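Local atomic coordinates of quercetin 2,3-dioxygenase (Escherichia coli, PDB entry 1TQ5), a protein that cleaves the flavonol quercetin with dioxygen in vitro, releasing carbon monoxide, and belongs to the metal-binding pirin family, though its physiological role is unknown. Residues I119-R129 and L154-L162. Residues are numbered along the deposited sequence; the frame is centred on the assembly and turned at random.
Sequences IMPEENGITPR and LKVHQDMEL
Lys155 O is gripped by both terminal nitrogens of Arg129, NH2 at 2.5 Å and NH1 at 2.8 Å. The oxygen lies in the guanidinium plane, while the two nitrogens reach it from one face of its own carbonyl plane. This fork is one of the links between the two cupin domains of the pirin bicupin: 119-129 is the loop between strands 112-119 and 129-133 of the N-terminal cupin, and 154-162 belongs to the C-terminal one. Salt bridges from Arg129 to Glu63 and Glu131, with a bond to Ser94, fix the guanidinium further, and Glu63 also accepts from the backbone N of His157. A leucine in place of Arg129 would probably leave Lys155 O without its two donors and Glu63 and Glu131 without their cationic mate.

The His157 ring sits between side chains of the loop. Its NE2 lies over one face of the guanidinium, the planes 70° apart, and CD1 of Ile126 comes within 3.3 Å of its CD2. On the ND1 side, the Glu123 carboxylate approaches obliquely, with OE1 2.6 Å from ND1.

Nearer the start of the loop the backbones meet directly. His157 centres an inverse gamma turn, the tight bend from which its carbonyl O accepts from Glu122 N, and CA of Pro121 makes a CA-H...O contact with the same oxygen. Gln158 starts out with CG anti to the backbone N (chi1 179°), then bends at chi2, which carries its amide back to the loop: NE2 donates to Met120 O at 2.8 Å, and OE1 accepts from Asp159 N at 2.6 Å. Deeper in, the tips of two apolar side chains meet more closely than ordinary van der Waals contact, Ile119 CD1 lying 3.4 Å from CE of selenomethionine Met160.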
# COMPACT_ATOMS: atom_id res chain seq x y z
N ILE A 119 5.56 -5.79 1.61
CA ILE A 119 5.20 -7.02 0.93
C ILE A 119 6.32 -8.05 1.08
O ILE A 119 7.47 -7.79 0.74
CB ILE A 119 4.94 -6.75 -0.56
CG1 ILE A 119 3.70 -5.86 -0.70
CG2 ILE A 119 4.75 -8.07 -1.33
CD1 ILE A 119 3.47 -5.35 -2.09
N MSE A 120 5.98 -9.22 1.61
CA MSE A 120 6.97 -10.27 1.78
C MSE A 120 7.45 -10.77 0.43
O MSE A 120 6.66 -11.15 -0.42
CB MSE A 120 6.39 -11.45 2.57
CG MSE A 120 7.33 -12.64 2.61
SE MSE A 120 6.67 -14.07 3.46
CE MSE A 120 7.55 -13.94 5.04
N PRO A 121 8.77 -10.78 0.21
CA PRO A 121 9.28 -11.26 -1.08
C PRO A 121 9.23 -12.78 -1.10
O PRO A 121 9.54 -13.43 -0.11
CB PRO A 121 10.71 -10.72 -1.10
CG PRO A 121 11.11 -10.81 0.35
CD PRO A 121 9.87 -10.30 1.07
N GLU A 122 8.81 -13.35 -2.22
CA GLU A 122 8.73 -14.81 -2.32
C GLU A 122 10.14 -15.38 -2.37
O GLU A 122 10.35 -16.56 -2.09
CB GLU A 122 7.92 -15.23 -3.55
CG GLU A 122 8.47 -14.75 -4.89
CD GLU A 122 7.54 -15.11 -6.04
OE1 GLU A 122 7.18 -16.30 -6.17
OE2 GLU A 122 7.16 -14.19 -6.80
N GLU A 123 11.09 -14.53 -2.73
CA GLU A 123 12.50 -14.91 -2.80
C GLU A 123 13.26 -14.12 -1.74
O GLU A 123 13.16 -12.89 -1.69
CB GLU A 123 13.07 -14.62 -4.20
CG GLU A 123 12.70 -13.26 -4.78
CD GLU A 123 13.37 -12.98 -6.13
OE1 GLU A 123 12.98 -12.01 -6.81
OE2 GLU A 123 14.29 -13.74 -6.50
N ASN A 124 14.01 -14.82 -0.90
CA ASN A 124 14.78 -14.17 0.16
C ASN A 124 16.25 -14.01 -0.21
O ASN A 124 16.77 -14.74 -1.06
CB ASN A 124 14.67 -14.95 1.47
CG ASN A 124 13.24 -15.08 1.95
OD1 ASN A 124 12.55 -14.09 2.16
ND2 ASN A 124 12.79 -16.32 2.14
N GLY A 125 16.91 -13.06 0.44
CA GLY A 125 18.32 -12.83 0.19
C GLY A 125 18.64 -12.27 -1.18
O GLY A 125 19.71 -12.53 -1.72
N ILE A 126 17.71 -11.50 -1.75
CA ILE A 126 17.94 -10.92 -3.07
C ILE A 126 18.87 -9.72 -2.93
O ILE A 126 19.31 -9.39 -1.83
CB ILE A 126 16.63 -10.41 -3.71
CG1 ILE A 126 16.18 -9.13 -3.02
CG2 ILE A 126 15.56 -11.48 -3.60
CD1 ILE A 126 15.54 -8.12 -3.96
N THR A 127 19.15 -9.06 -4.04
CA THR A 127 20.03 -7.91 -4.05
C THR A 127 19.25 -6.60 -3.87
O THR A 127 18.28 -6.34 -4.58
CB THR A 127 20.85 -7.85 -5.35
OG1 THR A 127 21.57 -6.61 -5.41
CG2 THR A 127 19.93 -7.96 -6.55
N PRO A 128 19.68 -5.76 -2.92
CA PRO A 128 19.05 -4.47 -2.63
C PRO A 128 18.84 -3.61 -3.87
O PRO A 128 19.74 -3.46 -4.69
CB PRO A 128 20.02 -3.82 -1.65
CG PRO A 128 20.57 -5.01 -0.91
CD PRO A 128 20.84 -5.98 -2.03
N ARG A 129 17.64 -3.04 -4.00
CA ARG A 129 17.33 -2.20 -5.15
C ARG A 129 16.33 -1.11 -4.78
O ARG A 129 15.52 -1.28 -3.87
CB ARG A 129 16.76 -3.04 -6.29
CG ARG A 129 15.49 -3.77 -5.91
CD ARG A 129 14.31 -3.32 -6.74
NE ARG A 129 13.06 -3.86 -6.21
CZ ARG A 129 11.89 -3.79 -6.82
NH1 ARG A 129 11.78 -3.20 -8.00
NH2 ARG A 129 10.82 -4.33 -6.24
N LEU A 154 6.05 -1.16 -11.86
CA LEU A 154 7.32 -1.34 -11.18
C LEU A 154 7.43 -2.81 -10.78
O LEU A 154 6.43 -3.45 -10.43
CB LEU A 154 7.40 -0.47 -9.92
CG LEU A 154 7.61 1.04 -10.09
CD1 LEU A 154 7.43 1.74 -8.75
CD2 LEU A 154 9.01 1.30 -10.65
N LYS A 155 8.64 -3.37 -10.83
CA LYS A 155 8.82 -4.77 -10.47
C LYS A 155 8.73 -5.00 -8.97
O LYS A 155 9.17 -4.18 -8.17
CB LYS A 155 10.16 -5.30 -10.97
CG LYS A 155 10.43 -6.74 -10.54
CD LYS A 155 11.52 -7.41 -11.36
CE LYS A 155 11.04 -7.70 -12.78
NZ LYS A 155 12.10 -8.36 -13.60
N VAL A 156 8.13 -6.12 -8.60
CA VAL A 156 8.00 -6.50 -7.21
C VAL A 156 8.42 -7.96 -7.17
O VAL A 156 8.02 -8.75 -8.03
CB VAL A 156 6.54 -6.32 -6.69
CG1 VAL A 156 5.59 -7.27 -7.40
CG2 VAL A 156 6.49 -6.53 -5.18
N HIS A 157 9.26 -8.31 -6.20
CA HIS A 157 9.75 -9.68 -6.06
C HIS A 157 8.76 -10.57 -5.32
O HIS A 157 9.07 -11.13 -4.27
CB HIS A 157 11.10 -9.68 -5.33
CG HIS A 157 12.18 -8.97 -6.08
ND1 HIS A 157 12.69 -9.44 -7.28
CD2 HIS A 157 12.84 -7.82 -5.82
CE1 HIS A 157 13.62 -8.61 -7.71
NE2 HIS A 157 13.73 -7.61 -6.85
N GLN A 158 7.56 -10.70 -5.88
CA GLN A 158 6.52 -11.51 -5.28
C GLN A 158 5.45 -11.73 -6.34
O GLN A 158 5.22 -10.86 -7.19
CB GLN A 158 5.94 -10.77 -4.06
CG GLN A 158 4.81 -11.47 -3.32
CD GLN A 158 5.08 -12.94 -3.06
OE1 GLN A 158 4.85 -13.79 -3.92
NE2 GLN A 158 5.58 -13.25 -1.87
N ASP A 159 4.82 -12.90 -6.32
CA ASP A 159 3.78 -13.22 -7.28
C ASP A 159 2.53 -12.41 -6.95
O ASP A 159 1.52 -12.95 -6.53
CB ASP A 159 3.44 -14.72 -7.21
CG ASP A 159 2.40 -15.13 -8.24
OD1 ASP A 159 1.74 -16.17 -8.03
OD2 ASP A 159 2.26 -14.43 -9.26
N MSE A 160 2.61 -11.09 -7.14
CA MSE A 160 1.47 -10.24 -6.85
C MSE A 160 1.39 -9.03 -7.77
O MSE A 160 2.39 -8.55 -8.28
CB MSE A 160 1.54 -9.76 -5.39
CG MSE A 160 2.58 -8.68 -5.11
SE MSE A 160 2.04 -7.00 -5.57
CE MSE A 160 1.04 -6.59 -4.12
N GLU A 161 0.17 -8.54 -7.97
CA GLU A 161 -0.07 -7.36 -8.78
C GLU A 161 -0.80 -6.33 -7.94
O GLU A 161 -1.65 -6.67 -7.11
CB GLU A 161 -0.93 -7.71 -9.99
CG GLU A 161 -0.33 -8.73 -10.93
CD GLU A 161 -1.19 -8.91 -12.17
OE1 GLU A 161 -2.42 -9.09 -12.01
OE2 GLU A 161 -0.64 -8.89 -13.29
N LEU A 162 -0.48 -5.06 -8.16
CA LEU A 162 -1.11 -3.96 -7.44
C LEU A 162 -1.61 -2.96 -8.47
O LEU A 162 -0.88 -2.55 -9.37
CB LEU A 162 -0.11 -3.26 -6.51
CG LEU A 162 -0.60 -1.97 -5.82
CD1 LEU A 162 -1.81 -2.27 -4.92
CD2 LEU A 162 0.54 -1.37 -4.99